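Local coordinates for siderophore-interacting protein (PDB 6K2L) that binds FAD and, as in related siderophore-interacting flavoproteins, probably reduces ferric siderophores so that the cell can release their iron, at residues 163-171 with 196-207. The protein carries 1 engineered substitution. Residues are numbered along the deposited sequence; the frame is centred on the assembly and turned at random.
Sequences RGHIALLVP and ETAPLVEYFTSL
Ala167 meets Leu200, Tyr203 and Phe204 where helix 198-205 packs on strand 163-170 of the parallel sheet in the NAD/ferredoxin-reductase-like domain. The two axes run almost antiparallel (176°), 9.3 Å apart.

The contact is held by apolar packing, with no hydrogen bond between the two segments. Alternate strand residues, His165, Ala167 and Leu169, face the helix, while Ile166 and Leu168 serve the other side of the sheet. Alanine suits the middle: its small CB lies 3.7 Å from Phe204 CD1 and 4.0 Å from Leu200 CG, and at the edge of the Tyr203 ring. Leucine suits position 200 because, with chi1 at -165°, its branched end is carried across to the strand, where CD1 lies against Leu168 C, Leu169 N (3.7 Å) and Leu169 CB. The side chains of Leu169 and Thr197 cross at about a right angle, CD2 meeting CG2 at 4.1 Å. Phe204 also reaches Val142 and Met228, so this buried ring touches two strands and helix 222-235.

Leu207 CD1 serves two rings: it makes a CH-pi contact over one His165 face, 4.2 Å from the centroid, and lies 3.8 Å above the centre of the Phe204 ring. Being flat, Phe204 can offer that face while turning its edge to the strand, with CZ 3.5 Å from His165 O.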
# COMPACT_ATOMS: atom_id res chain seq x y z
N ARG A 163 -10.21 4.39 13.77
CA ARG A 163 -10.52 5.58 14.54
C ARG A 163 -9.24 6.20 15.06
O ARG A 163 -8.19 5.57 15.11
CB ARG A 163 -11.44 5.25 15.72
CG ARG A 163 -12.78 4.75 15.27
CD ARG A 163 -13.83 4.96 16.33
NE ARG A 163 -14.24 6.37 16.42
CZ ARG A 163 -15.14 6.95 15.62
NH1 ARG A 163 -15.72 6.26 14.64
NH2 ARG A 163 -15.45 8.23 15.82
N GLY A 164 -9.32 7.45 15.45
CA GLY A 164 -8.21 8.06 16.13
C GLY A 164 -8.13 9.54 15.88
O GLY A 164 -9.11 10.20 15.53
N HIS A 165 -6.93 10.08 16.07
CA HIS A 165 -6.66 11.49 15.90
C HIS A 165 -5.28 11.66 15.29
O HIS A 165 -4.34 10.95 15.66
CB HIS A 165 -6.74 12.26 17.22
CG HIS A 165 -7.98 11.98 18.02
ND1 HIS A 165 -9.15 12.68 17.84
CD2 HIS A 165 -8.22 11.10 19.03
CE1 HIS A 165 -10.06 12.24 18.69
NE2 HIS A 165 -9.51 11.29 19.43
N ILE A 166 -5.18 12.62 14.38
CA ILE A 166 -3.94 13.02 13.74
C ILE A 166 -3.79 14.53 13.90
O ILE A 166 -4.74 15.28 13.65
CB ILE A 166 -3.93 12.61 12.25
CG1 ILE A 166 -4.07 11.09 12.15
CG2 ILE A 166 -2.66 13.12 11.55
CD1 ILE A 166 -4.27 10.60 10.77
N ALA A 167 -2.61 14.98 14.32
CA ALA A 167 -2.30 16.41 14.36
C ALA A 167 -1.01 16.66 13.58
O ALA A 167 -0.02 15.96 13.79
CB ALA A 167 -2.15 16.90 15.80
N LEU A 168 -1.00 17.67 12.71
CA LEU A 168 0.20 18.01 11.97
C LEU A 168 0.65 19.45 12.20
O LEU A 168 -0.17 20.37 12.18
CB LEU A 168 -0.02 17.79 10.49
CG LEU A 168 -0.38 16.36 10.09
CD1 LEU A 168 -0.81 16.31 8.64
CD2 LEU A 168 0.78 15.42 10.31
N LEU A 169 1.96 19.67 12.38
CA LEU A 169 2.56 21.01 12.42
C LEU A 169 3.23 21.33 11.08
O LEU A 169 4.17 20.64 10.67
CB LEU A 169 3.58 21.09 13.56
CG LEU A 169 4.22 22.45 13.91
CD1 LEU A 169 3.15 23.55 14.09
CD2 LEU A 169 5.15 22.40 15.17
N VAL A 170 2.75 22.36 10.39
CA VAL A 170 3.31 22.84 9.12
C VAL A 170 3.82 24.27 9.30
O VAL A 170 3.31 25.01 10.16
CB VAL A 170 2.29 22.79 7.97
CG1 VAL A 170 1.93 21.36 7.61
CG2 VAL A 170 1.02 23.58 8.32
N PRO A 171 4.81 24.72 8.51
CA PRO A 171 5.35 26.08 8.68
C PRO A 171 4.49 27.20 8.09
O PRO A 171 4.60 28.35 8.52
CB PRO A 171 6.71 26.00 7.97
CG PRO A 171 6.49 25.00 6.89
CD PRO A 171 5.56 23.97 7.48
N GLU A 196 7.39 26.39 17.77
CA GLU A 196 6.06 26.65 18.32
C GLU A 196 5.24 25.35 18.37
O GLU A 196 4.25 25.18 17.67
CB GLU A 196 5.37 27.73 17.49
CG GLU A 196 6.35 28.77 16.89
CD GLU A 196 5.68 29.96 16.16
OE1 GLU A 196 5.00 29.75 15.12
OE2 GLU A 196 5.84 31.11 16.63
N THR A 197 5.66 24.44 19.25
CA THR A 197 4.99 23.15 19.37
C THR A 197 3.90 23.14 20.43
O THR A 197 3.03 22.26 20.41
CB THR A 197 5.99 22.04 19.74
OG1 THR A 197 6.55 22.31 21.03
CG2 THR A 197 7.10 21.93 18.69
N ALA A 198 3.93 24.09 21.36
CA ALA A 198 3.06 24.01 22.53
C ALA A 198 1.58 23.95 22.17
O ALA A 198 0.87 23.15 22.80
CB ALA A 198 3.34 25.17 23.49
N PRO A 199 1.03 24.72 21.22
CA PRO A 199 -0.40 24.53 20.89
C PRO A 199 -0.73 23.09 20.49
O PRO A 199 -1.62 22.47 21.10
CB PRO A 199 -0.65 25.53 19.75
CG PRO A 199 0.45 26.55 19.88
CD PRO A 199 1.64 25.77 20.37
N LEU A 200 -0.00 22.53 19.51
CA LEU A 200 -0.21 21.13 19.14
C LEU A 200 -0.16 20.22 20.36
O LEU A 200 -1.04 19.37 20.53
CB LEU A 200 0.82 20.69 18.10
CG LEU A 200 0.53 19.37 17.36
CD1 LEU A 200 1.11 19.41 15.96
CD2 LEU A 200 1.07 18.15 18.10
N VAL A 201 0.88 20.36 21.20
CA VAL A 201 1.09 19.40 22.29
C VAL A 201 -0.01 19.51 23.33
O VAL A 201 -0.54 18.50 23.79
CB VAL A 201 2.47 19.56 22.94
CG1 VAL A 201 2.67 18.51 24.03
CG2 VAL A 201 3.54 19.41 21.90
N GLU A 202 -0.36 20.74 23.72
CA GLU A 202 -1.53 20.95 24.56
C GLU A 202 -2.76 20.27 23.98
O GLU A 202 -3.45 19.52 24.69
CB GLU A 202 -1.79 22.45 24.75
CG GLU A 202 -3.09 22.71 25.48
CD GLU A 202 -3.17 24.09 26.16
OE1 GLU A 202 -3.57 25.08 25.49
OE2 GLU A 202 -2.83 24.18 27.36
N TYR A 203 -3.03 20.49 22.69
CA TYR A 203 -4.25 19.92 22.10
C TYR A 203 -4.24 18.41 22.13
O TYR A 203 -5.25 17.79 22.48
CB TYR A 203 -4.43 20.40 20.67
CG TYR A 203 -5.28 19.49 19.82
CD1 TYR A 203 -6.67 19.55 19.88
CD2 TYR A 203 -4.69 18.57 18.94
CE1 TYR A 203 -7.48 18.72 19.08
CE2 TYR A 203 -5.47 17.74 18.15
CZ TYR A 203 -6.87 17.83 18.22
OH TYR A 203 -7.64 17.02 17.42
N PHE A 204 -3.11 17.80 21.77
CA PHE A 204 -3.07 16.34 21.69
C PHE A 204 -3.08 15.70 23.06
O PHE A 204 -3.59 14.59 23.21
CB PHE A 204 -1.85 15.83 20.91
CG PHE A 204 -2.15 14.62 20.06
CD1 PHE A 204 -2.61 14.78 18.76
CD2 PHE A 204 -2.03 13.34 20.57
CE1 PHE A 204 -2.93 13.68 17.96
CE2 PHE A 204 -2.34 12.23 19.79
CZ PHE A 204 -2.80 12.41 18.47
N THR A 205 -2.51 16.38 24.06
CA THR A 205 -2.56 15.82 25.41
C THR A 205 -3.96 15.95 26.01
O THR A 205 -4.32 15.13 26.86
CB THR A 205 -1.50 16.48 26.29
OG1 THR A 205 -1.64 17.91 26.25
CG2 THR A 205 -0.08 16.10 25.82
N SER A 206 -4.75 16.95 25.56
CA SER A 206 -6.15 17.05 25.99
C SER A 206 -7.05 15.92 25.49
O SER A 206 -8.14 15.74 26.04
CB SER A 206 -6.77 18.39 25.55
OG SER A 206 -7.16 18.39 24.17
N LEU A 207 -6.64 15.15 24.44
CA LEU A 207 -7.57 14.16 23.90
C LEU A 207 -7.56 12.88 24.74
O LEU A 207 -6.50 12.42 25.17
CB LEU A 207 -7.24 13.80 22.45
CG LEU A 207 -6.98 14.92 21.44
CD1 LEU A 207 -6.11 14.38 20.30
CD2 LEU A 207 -8.27 15.54 20.90